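Local coordinates for protein phenylalanine ammonia-lyase (Rhodosporidium toruloides, PDB 1Y2M) that catalyses the non-oxidative deamination of L-phenylalanine and L-tyrosine to trans-cinnamic and p-coumaric acid, releasing ammonium, and works as a homotetramer, at residues E337-R340 with F341-H344; L386-A390 with G391-T395; G433-N436 with F437-L440; E572-E575 with K576-T580. All coordinates share one frame; numbering follows the deposited sequence.

How the interactions relate
All four contacts are local, between residues close in sequence, and none touches another. They follow one another along the chain. Interactions 2 and 3 both also meet a second subunit, and their centres lie 35 Å apart. Interaction 2 is near Asn270, which by similarity binds cinnamate: the side chain of Thr395 is about 7 Å from it. In interaction 3 the side chain of Leu435 is about 9 Å from that of Arg366, also assigned to cinnamate binding by similarity. Interaction 1 is 22 Å from interaction 3, centre to centre; its Ala342 side chain is about 11 Å from that of Gln360, another such residue. Interaction 4 is far from the annotated sites, with its centre 68 Å from that of interaction 2.

Interaction 1 of 4, residues E337-R340 with F341-H344; sequences EGSR and FAVH
Ser339 turns its hydroxyl back onto the two backbone N-H groups that follow Arg340. OG accepts from Phe341 N at 3.1 Å and from Ala342 N at 3.1 Å. The second bond is nearly straight, with an N-H...O angle of 172°; the first is more bent, at 148°. OG stands anti to the backbone N of Ser339 (chi1 -175°), and this aims it into the bend. The same oxygen is hydrogen-bonded to Glu302 OE2 in helix 273-303, so this buried hydroxyl has three partners. The bond to Phe341 N makes an ST turn; Ala342 N, one residue further on, adds a second donor to the same oxygen. The turn lies in the loop between helices 323-336 and 345-348. His344, at the N-cap position of the second helix, ties the loop across. Its NE2 donates to Ser339 O at 2.8 Å, with the oxygen almost in the ring plane. The Ala342 methyl packs beside the serine, CB to OG 3.9 Å. The Phe341 ring leads away to Phe542 and Tyr657. The other side of the loop is loose. Glu337, Gly338 and Arg340 are exposed, and the nearest approach of Glu337 to the imidazole is from CA to His344 CE1, 4.4 Å. Arg340 touches the second half through CB, 3.6 Å from Phe341 N, and its guanidinium makes a weak bond to Ser656 O.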
loop_
_atom_site.group_PDB
_atom_site.type_symbol
_atom_site.label_atom_id
_atom_site.label_comp_id
_atom_site.label_asym_id
_atom_site.label_seq_id
_atom_site.Cartn_x
_atom_site.Cartn_y
_atom_site.Cartn_z
ATOM N N GLU B 337 5.199 -30.140 25.867
ATOM C CA GLU B 337 5.546 -31.362 26.587
ATOM C C GLU B 337 5.079 -31.261 28.002
ATOM O O GLU B 337 5.300 -30.250 28.660
ATOM C CB GLU B 337 7.035 -31.613 26.579
ATOM C CG GLU B 337 7.481 -31.955 25.214
ATOM C CD GLU B 337 8.440 -33.103 25.152
ATOM O OE1 GLU B 337 8.712 -33.757 26.197
ATOM O OE2 GLU B 337 8.897 -33.341 24.015
ATOM N N GLY B 338 4.414 -32.307 28.448
ATOM C CA GLY B 338 3.970 -32.340 29.831
ATOM C C GLY B 338 2.642 -31.659 30.094
ATOM O O GLY B 338 2.129 -31.733 31.229
ATOM N N SER B 339 2.081 -30.979 29.092
ATOM C CA SER B 339 0.742 -30.402 29.223
ATOM C C SER B 339 -0.303 -31.495 29.454
ATOM O O SER B 339 -0.274 -32.526 28.815
ATOM C CB SER B 339 0.338 -29.602 27.979
ATOM O OG SER B 339 -0.930 -28.968 28.186
ATOM N N ARG B 340 -1.217 -31.264 30.390
ATOM C CA ARG B 340 -2.377 -32.123 30.545
ATOM C C ARG B 340 -3.608 -31.460 29.965
ATOM O O ARG B 340 -4.692 -32.010 30.060
ATOM C CB ARG B 340 -2.587 -32.475 32.025
ATOM C CG ARG B 340 -1.453 -33.319 32.607
ATOM C CD ARG B 340 -1.599 -33.568 34.107
ATOM N NE ARG B 340 -2.865 -34.221 34.436
ATOM C CZ ARG B 340 -3.546 -34.068 35.574
ATOM N NH1 ARG B 340 -3.110 -33.273 36.566
ATOM N NH2 ARG B 340 -4.691 -34.725 35.717
ATOM N N PHE B 341 -3.446 -30.322 29.303
ATOM C CA PHE B 341 -4.537 -29.679 28.554
ATOM C C PHE B 341 -4.478 -30.094 27.052
ATOM O O PHE B 341 -5.454 -30.549 26.460
ATOM C CB PHE B 341 -4.426 -28.164 28.586
ATOM C CG PHE B 341 -4.844 -27.480 29.879
ATOM C CD1 PHE B 341 -6.122 -27.631 30.419
ATOM C CD2 PHE B 341 -3.972 -26.599 30.501
ATOM C CE1 PHE B 341 -6.513 -26.937 31.545
ATOM C CE2 PHE B 341 -4.368 -25.912 31.665
ATOM C CZ PHE B 341 -5.638 -26.067 32.157
ATOM N N ALA B 342 -3.311 -29.930 26.456
ATOM C CA ALA B 342 -3.112 -30.324 25.050
ATOM C C ALA B 342 -3.156 -31.838 24.944
ATOM O O ALA B 342 -2.682 -32.552 25.851
ATOM C CB ALA B 342 -1.792 -29.827 24.530
ATOM N N VAL B 343 -3.705 -32.323 23.830
ATOM C CA VAL B 343 -3.757 -33.748 23.486
ATOM C C VAL B 343 -2.474 -34.176 22.761
ATOM O O VAL B 343 -2.059 -33.539 21.792
ATOM C CB VAL B 343 -4.989 -34.025 22.625
ATOM C CG1 VAL B 343 -5.078 -35.493 22.228
ATOM C CG2 VAL B 343 -6.245 -33.580 23.391
ATOM N N HIS B 344 -1.847 -35.254 23.250
ATOM C CA HIS B 344 -0.542 -35.697 22.743
ATOM C C HIS B 344 -0.635 -36.829 21.717
ATOM O O HIS B 344 -1.406 -37.745 21.915
ATOM C CB HIS B 344 0.338 -36.090 23.928
ATOM C CG HIS B 344 0.655 -34.922 24.803
ATOM N ND1 HIS B 344 1.631 -34.007 24.472
ATOM C CD2 HIS B 344 0.065 -34.458 25.929
ATOM C CE1 HIS B 344 1.649 -33.047 25.383
ATOM N NE2 HIS B 344 0.717 -33.309 26.285
#

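Interaction 2 of 4, residues L386-A390 with G391-T395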
loop_
_atom_site.group_PDB
_atom_site.type_symbol
_atom_site.label_atom_id
_atom_site.label_comp_id
_atom_site.label_asym_id
_atom_site.label_seq_id
_atom_site.Cartn_x
_atom_site.Cartn_y
_atom_site.Cartn_z
ATOM N N LEU B 386 22.158 -6.528 9.850
ATOM C CA LEU B 386 22.352 -5.421 10.782
ATOM C C LEU B 386 23.609 -5.643 11.609
ATOM O O LEU B 386 24.256 -4.674 12.014
ATOM C CB LEU B 386 21.147 -5.252 11.699
ATOM C CG LEU B 386 19.890 -4.647 11.106
ATOM C CD1 LEU B 386 18.824 -4.416 12.163
ATOM C CD2 LEU B 386 20.242 -3.324 10.417
ATOM N N THR B 387 23.999 -6.890 11.843
ATOM C CA THR B 387 25.235 -7.116 12.578
ATOM C C THR B 387 26.440 -6.542 11.810
ATOM O O THR B 387 27.323 -5.871 12.363
ATOM C CB THR B 387 25.442 -8.604 12.886
ATOM O OG1 THR B 387 24.406 -9.051 13.777
ATOM C CG2 THR B 387 26.777 -8.834 13.587
ATOM N N ILE B 388 26.484 -6.814 10.515
ATOM C CA ILE B 388 27.558 -6.247 9.667
ATOM C C ILE B 388 27.426 -4.734 9.629
ATOM O O ILE B 388 28.441 -4.005 9.745
ATOM C CB ILE B 388 27.530 -6.844 8.264
ATOM C CG1 ILE B 388 28.046 -8.264 8.322
ATOM C CG2 ILE B 388 28.429 -6.025 7.316
ATOM C CD1 ILE B 388 27.970 -9.015 7.038
ATOM N N GLU B 389 26.191 -4.247 9.475
ATOM C CA GLU B 389 25.990 -2.801 9.294
ATOM C C GLU B 389 26.376 -2.039 10.554
ATOM O O GLU B 389 27.083 -1.045 10.484
ATOM C CB GLU B 389 24.543 -2.515 8.861
ATOM C CG GLU B 389 24.265 -1.069 8.496
ATOM C CD GLU B 389 24.900 -0.611 7.218
ATOM O OE1 GLU B 389 25.592 -1.411 6.597
ATOM O OE2 GLU B 389 24.685 0.578 6.869
ATOM N N ALA B 390 25.904 -2.484 11.704
ATOM C CA ALA B 390 26.101 -1.775 12.973
ATOM C C ALA B 390 27.487 -2.023 13.528
ATOM O O ALA B 390 28.095 -1.131 14.114
ATOM C CB ALA B 390 25.047 -2.247 13.961
ATOM N N GLY B 391 28.022 -3.215 13.288
ATOM C CA GLY B 391 29.264 -3.642 13.937
ATOM C C GLY B 391 30.565 -3.691 13.205
ATOM O O GLY B 391 31.625 -3.715 13.835
ATOM N N GLN B 392 30.492 -3.762 11.870
ATOM C CA GLN B 392 31.625 -4.055 11.027
ATOM C C GLN B 392 31.671 -3.223 9.770
ATOM O O GLN B 392 32.267 -3.652 8.799
ATOM C CB GLN B 392 31.558 -5.515 10.577
ATOM C CG GLN B 392 31.470 -6.472 11.689
ATOM C CD GLN B 392 30.991 -7.841 11.247
ATOM O OE1 GLN B 392 30.098 -8.419 11.891
ATOM N NE2 GLN B 392 31.583 -8.367 10.209
ATOM N N SER B 393 31.071 -2.040 9.766
ATOM C CA SER B 393 31.059 -1.236 8.557
ATOM C C SER B 393 31.496 0.192 8.806
ATOM O O SER B 393 31.229 0.784 9.845
ATOM C CB SER B 393 29.673 -1.256 7.889
ATOM O OG SER B 393 29.259 -2.594 7.600
ATOM N N THR B 394 32.186 0.713 7.804
ATOM C CA THR B 394 32.496 2.127 7.662
ATOM C C THR B 394 31.512 2.717 6.673
ATOM O O THR B 394 31.417 2.250 5.522
ATOM C CB THR B 394 33.917 2.341 7.138
ATOM O OG1 THR B 394 34.862 1.658 7.984
ATOM C CG2 THR B 394 34.233 3.805 7.099
ATOM N N THR B 395 30.760 3.716 7.128
ATOM C CA THR B 395 29.667 4.228 6.344
ATOM C C THR B 395 29.784 5.693 5.978
ATOM O O THR B 395 28.852 6.220 5.345
ATOM C CB THR B 395 28.256 3.975 7.036
ATOM O OG1 THR B 395 28.170 4.649 8.307
ATOM C CG2 THR B 395 28.033 2.489 7.209
HETATM O O HOH W 1 28.528 1.042 11.027
#
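Ile388 O is gripped by two donors from the residues just beyond the helix. Ser393 OG donates to it at 2.7 Å and Gln392 N at 3.0 Å. They reach the oxygen from opposite faces of its carbonyl plane. The hydroxyl is well above that plane, 55° out of it. Ser393 OG lies beside its own backbone N (chi1 -57°), and from there it meets both the carbonyl and the Ile388 side chain, 3.5 Å from CG2. One residue earlier, Gly391 N bonds to Thr387 O at 2.9 Å in the last regular turn. A beta carbon on Gly391 would probably come too close to that same oxygen. Water 1 bridges two carbonyls, donating to Glu389 O at 2.6 Å and to Ser393 O at 3.0 Å. The Gln392 side chain folds back over the helix. Its amide crosses the Ile388 side chain at a slant, NE2 to CG1 4.0 Å, while OE1 faces the methyl of Thr387. Glu389 bends at chi2, and its OE2 meets the methyl CG2 of Thr395. That carboxylate is held by Thr272 OG1, and by Arg320 and His322 of a second subunit, the arginine through a salt bridge. Thr395 OG1 takes the backbone N of Thr272. The arrangement is a helix C-terminus, where helix 368-391 ends and the chain turns out towards strand 399-401. It leads to Asn397, which by similarity binds cinnamate, as does Asn270 nearby.

Interaction 3 of 4, residues G433-N436 with F437-L440; sequences GKLN and FTQL
Four regular backbone bonds join residues 433-436 to 437-440 within helix 416-443, from Phe437 N to Gly433 O through Leu440 N to Asn436 O. Two further polar bonds involve side chains. Thr438 OG1 donates to Leu435 O at 2.8 Å. This hydroxyl sits between its own backbone N and carbonyl carbon (chi1 63°), which brings it over the preceding turn. Leu435 O also accepts from Gln439 N at 2.9 Å, so two donors share it. A valine in place of Thr438 would probably leave Leu435 O with the backbone donor alone from this stretch. Asn436 ND2 makes a weak bond to Gln439 OE1 at 3.0 Å. The two side chains run alongside each other, with their amide planes almost perpendicular (84°). Their other ends are bonded too: Asn436 OD1 to Ser293 OG, and Gln439 NE2 to Thr297 OG1 and Pro364 O. Among the van der Waals contacts, Leu435 CG packs against Gln439 NE2 at 3.7 Å. The Lys434 chain crosses Thr438 at about a right angle, CE 3.9 Å from CG2, and its NZ is hydrogen-bonded to Val492 O of a second subunit and Gln493 OE1 of a third. The Phe437 ring turns away onto helix 468-484. All eight residues are buried, and the polar groups described are paired in the interior, where three subunits meet at Lys434, linking this helix to its neighbours by hydrogen bonds as well as by packing.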
loop_
_atom_site.group_PDB
_atom_site.type_symbol
_atom_site.label_atom_id
_atom_site.label_comp_id
_atom_site.label_asym_id
_atom_site.label_seq_id
_atom_site.Cartn_x
_atom_site.Cartn_y
_atom_site.Cartn_z
ATOM N N GLY B 433 0.972 -10.781 13.851
ATOM C CA GLY B 433 -0.285 -10.223 14.367
ATOM C C GLY B 433 -1.524 -10.946 13.783
ATOM O O GLY B 433 -2.452 -11.323 14.525
ATOM N N LYS B 434 -1.592 -11.138 12.475
ATOM C CA LYS B 434 -2.719 -11.850 11.896
ATOM C C LYS B 434 -2.861 -13.250 12.495
ATOM O O LYS B 434 -3.952 -13.646 12.860
ATOM C CB LYS B 434 -2.575 -11.883 10.379
ATOM C CG LYS B 434 -3.724 -12.585 9.710
ATOM C CD LYS B 434 -5.056 -11.858 9.822
ATOM C CE LYS B 434 -6.121 -12.604 9.019
ATOM N NZ LYS B 434 -7.468 -11.913 8.824
ATOM N N LEU B 435 -1.763 -13.979 12.672
ATOM C CA LEU B 435 -1.836 -15.299 13.295
ATOM C C LEU B 435 -2.428 -15.281 14.686
ATOM O O LEU B 435 -3.408 -15.981 14.993
ATOM C CB LEU B 435 -0.434 -15.911 13.378
ATOM C CG LEU B 435 -0.446 -17.377 13.873
ATOM C CD1 LEU B 435 -1.249 -18.288 12.849
ATOM C CD2 LEU B 435 0.937 -17.892 14.088
ATOM N N ASN B 436 -1.823 -14.491 15.553
ATOM C CA ASN B 436 -2.283 -14.488 16.929
ATOM C C ASN B 436 -3.698 -13.898 17.003
ATOM O O ASN B 436 -4.499 -14.322 17.824
ATOM C CB ASN B 436 -1.288 -13.752 17.845
ATOM C CG ASN B 436 0.044 -14.496 17.929
ATOM O OD1 ASN B 436 1.026 -14.034 17.431
ATOM N ND2 ASN B 436 0.047 -15.693 18.538
ATOM N N PHE B 437 -4.033 -12.920 16.176
ATOM C CA PHE B 437 -5.434 -12.422 16.197
ATOM C C PHE B 437 -6.372 -13.614 15.874
ATOM O O PHE B 437 -7.410 -13.804 16.493
ATOM C CB PHE B 437 -5.631 -11.378 15.114
ATOM C CG PHE B 437 -7.069 -11.092 14.810
ATOM C CD1 PHE B 437 -7.887 -10.482 15.736
ATOM C CD2 PHE B 437 -7.598 -11.477 13.617
ATOM C CE1 PHE B 437 -9.221 -10.248 15.470
ATOM C CE2 PHE B 437 -8.945 -11.275 13.336
ATOM C CZ PHE B 437 -9.748 -10.646 14.274
ATOM N N THR B 438 -6.059 -14.365 14.828
ATOM C CA THR B 438 -6.954 -15.459 14.414
ATOM C C THR B 438 -7.045 -16.540 15.465
ATOM O O THR B 438 -8.138 -17.124 15.707
ATOM C CB THR B 438 -6.601 -16.141 13.067
ATOM O OG1 THR B 438 -5.312 -16.786 13.112
ATOM C CG2 THR B 438 -6.603 -15.115 11.951
ATOM N N GLN B 439 -5.939 -16.776 16.160
ATOM C CA GLN B 439 -5.984 -17.732 17.335
ATOM C C GLN B 439 -6.903 -17.211 18.433
ATOM O O GLN B 439 -7.734 -17.967 18.981
ATOM C CB GLN B 439 -4.588 -17.949 17.935
ATOM C CG GLN B 439 -3.626 -18.657 17.031
ATOM C CD GLN B 439 -2.212 -18.647 17.552
ATOM O OE1 GLN B 439 -1.929 -17.971 18.555
ATOM N NE2 GLN B 439 -1.299 -19.374 16.873
ATOM N N LEU B 440 -6.714 -15.952 18.796
ATOM C CA LEU B 440 -7.444 -15.342 19.893
ATOM C C LEU B 440 -8.931 -15.266 19.528
ATOM O O LEU B 440 -9.765 -15.641 20.318
ATOM C CB LEU B 440 -6.914 -13.947 20.150
ATOM C CG LEU B 440 -7.718 -13.122 21.173
ATOM C CD1 LEU B 440 -7.717 -13.804 22.506
ATOM C CD2 LEU B 440 -7.090 -11.746 21.360
#

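Interaction 4 of 4, residues E572-E575 with K576-T580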
loop_
_atom_site.group_PDB
_atom_site.type_symbol
_atom_site.label_atom_id
_atom_site.label_comp_id
_atom_site.label_asym_id
_atom_site.label_seq_id
_atom_site.Cartn_x
_atom_site.Cartn_y
_atom_site.Cartn_z
ATOM N N GLU B 572 -24.132 -49.417 28.759
ATOM C CA GLU B 572 -24.630 -48.676 27.616
ATOM C C GLU B 572 -25.178 -47.305 28.048
ATOM O O GLU B 572 -24.934 -46.284 27.392
ATOM C CB GLU B 572 -25.735 -49.465 26.909
ATOM C CG GLU B 572 -26.169 -48.845 25.607
ATOM C CD GLU B 572 -27.394 -49.486 24.958
ATOM O OE1 GLU B 572 -27.923 -50.518 25.460
ATOM O OE2 GLU B 572 -27.822 -48.935 23.922
ATOM N N LEU B 573 -25.954 -47.303 29.133
ATOM C CA LEU B 573 -26.609 -46.059 29.538
ATOM C C LEU B 573 -25.594 -45.008 29.964
ATOM O O LEU B 573 -25.686 -43.830 29.589
ATOM C CB LEU B 573 -27.587 -46.280 30.687
ATOM C CG LEU B 573 -28.383 -45.011 31.069
ATOM C CD1 LEU B 573 -29.312 -44.614 29.920
ATOM C CD2 LEU B 573 -29.169 -45.148 32.336
ATOM N N VAL B 574 -24.655 -45.426 30.820
ATOM C CA VAL B 574 -23.645 -44.480 31.316
ATOM C C VAL B 574 -22.858 -43.911 30.141
ATOM O O VAL B 574 -22.606 -42.695 30.066
ATOM C CB VAL B 574 -22.672 -45.136 32.293
ATOM C CG1 VAL B 574 -21.570 -44.151 32.638
ATOM C CG2 VAL B 574 -23.382 -45.554 33.537
ATOM N N GLU B 575 -22.464 -44.790 29.228
ATOM C CA GLU B 575 -21.677 -44.355 28.082
ATOM C C GLU B 575 -22.463 -43.328 27.278
ATOM O O GLU B 575 -21.915 -42.319 26.889
ATOM C CB GLU B 575 -21.297 -45.525 27.158
ATOM C CG GLU B 575 -20.598 -45.071 25.859
ATOM C CD GLU B 575 -20.588 -46.145 24.760
ATOM O OE1 GLU B 575 -21.689 -46.543 24.280
ATOM O OE2 GLU B 575 -19.470 -46.558 24.353
ATOM N N LYS B 576 -23.732 -43.633 26.982
ATOM C CA LYS B 576 -24.506 -42.825 26.039
ATOM C C LYS B 576 -24.974 -41.527 26.684
ATOM O O LYS B 576 -25.001 -40.464 26.032
ATOM C CB LYS B 576 -25.665 -43.639 25.467
ATOM C CG LYS B 576 -25.212 -44.725 24.471
ATOM C CD LYS B 576 -26.420 -45.356 23.764
ATOM C CE LYS B 576 -26.057 -46.523 22.877
ATOM N NZ LYS B 576 -24.975 -46.171 21.949
ATOM N N VAL B 577 -25.286 -41.561 27.970
ATOM C CA VAL B 577 -25.630 -40.328 28.715
ATOM C C VAL B 577 -24.427 -39.392 28.742
ATOM O O VAL B 577 -24.566 -38.216 28.454
ATOM C CB VAL B 577 -26.191 -40.607 30.134
ATOM C CG1 VAL B 577 -26.133 -39.386 31.036
ATOM C CG2 VAL B 577 -27.625 -41.080 30.031
ATOM N N ASN B 578 -23.246 -39.912 29.039
ATOM C CA ASN B 578 -22.033 -39.100 29.000
ATOM C C ASN B 578 -21.793 -38.492 27.633
ATOM O O ASN B 578 -21.428 -37.312 27.511
ATOM C CB ASN B 578 -20.810 -39.948 29.422
ATOM C CG ASN B 578 -20.742 -40.244 30.936
ATOM O OD1 ASN B 578 -21.293 -39.535 31.759
ATOM N ND2 ASN B 578 -20.028 -41.303 31.285
ATOM N N LYS B 579 -22.040 -39.241 26.568
ATOM C CA LYS B 579 -21.762 -38.719 25.264
ATOM C C LYS B 579 -22.769 -37.630 24.915
ATOM O O LYS B 579 -22.413 -36.627 24.308
ATOM C CB LYS B 579 -21.826 -39.795 24.212
ATOM C CG LYS B 579 -20.706 -40.823 24.284
ATOM C CD LYS B 579 -20.566 -41.750 23.048
ATOM C CE LYS B 579 -21.740 -41.736 22.083
ATOM N NZ LYS B 579 -21.657 -40.595 21.110
ATOM N N THR B 580 -24.018 -37.842 25.313
ATOM C CA THR B 580 -25.039 -36.845 24.996
ATOM C C THR B 580 -24.756 -35.544 25.760
ATOM O O THR B 580 -24.848 -34.430 25.197
ATOM C CB THR B 580 -26.412 -37.375 25.361
ATOM O OG1 THR B 580 -26.744 -38.494 24.517
ATOM C CG2 THR B 580 -27.502 -36.261 25.276
HETATM O O HOH W 2 -22.268 -45.015 21.894
#
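Glu572 O, Leu573 O, Val574 O and Glu575 O each accept the backbone N-H four residues on, from Lys576 N to Lys579 N, so 572-575 and 576-580 form one unbroken alpha-helical run. The shortest of the four bonds is Val577 N to Leu573 O, 2.8 Å. The longest is Lys579 N to Glu575 O, 3.1 Å. On the buried side, Leu573 and Val577 lie alongside each other, CD1 to CG2 3.9 Å. Leu573 also packs on Ile556 and Phe560 of helix 506-560 and on Val611 of helix 593-611. At the margin of this side, Val574 CG1 touches Asn578 ND2 at 3.5 Å, the two side chains pointing the same way. On the more open side the long chain of Lys576 slants across Glu572, its CE 3.2 Å from OE2. The ammonium is too far from both acids for a salt bridge: NZ is 4.4 Å from Glu572 OE2 and 4.0 Å from Glu575 OE1. The chain bends at its last torsion (chi4 -51°), and NZ reaches water 2 at 2.9 Å, which in turn donates to Glu575 OE1. An alanine here in place of Lys576 would probably leave water 2 without its ammonium donor, and Glu572 and Glu575 without the positive charge that lies near both. The Lys576 side chain also touches Thr607 and Val611 of helix 593-611. This is the i to i+4 pattern of an amphipathic helix: helix 570-587 sets its apolar side against helices 506-560 and 593-611, while Glu575 and Lys579 are exposed, away from the annotated sites.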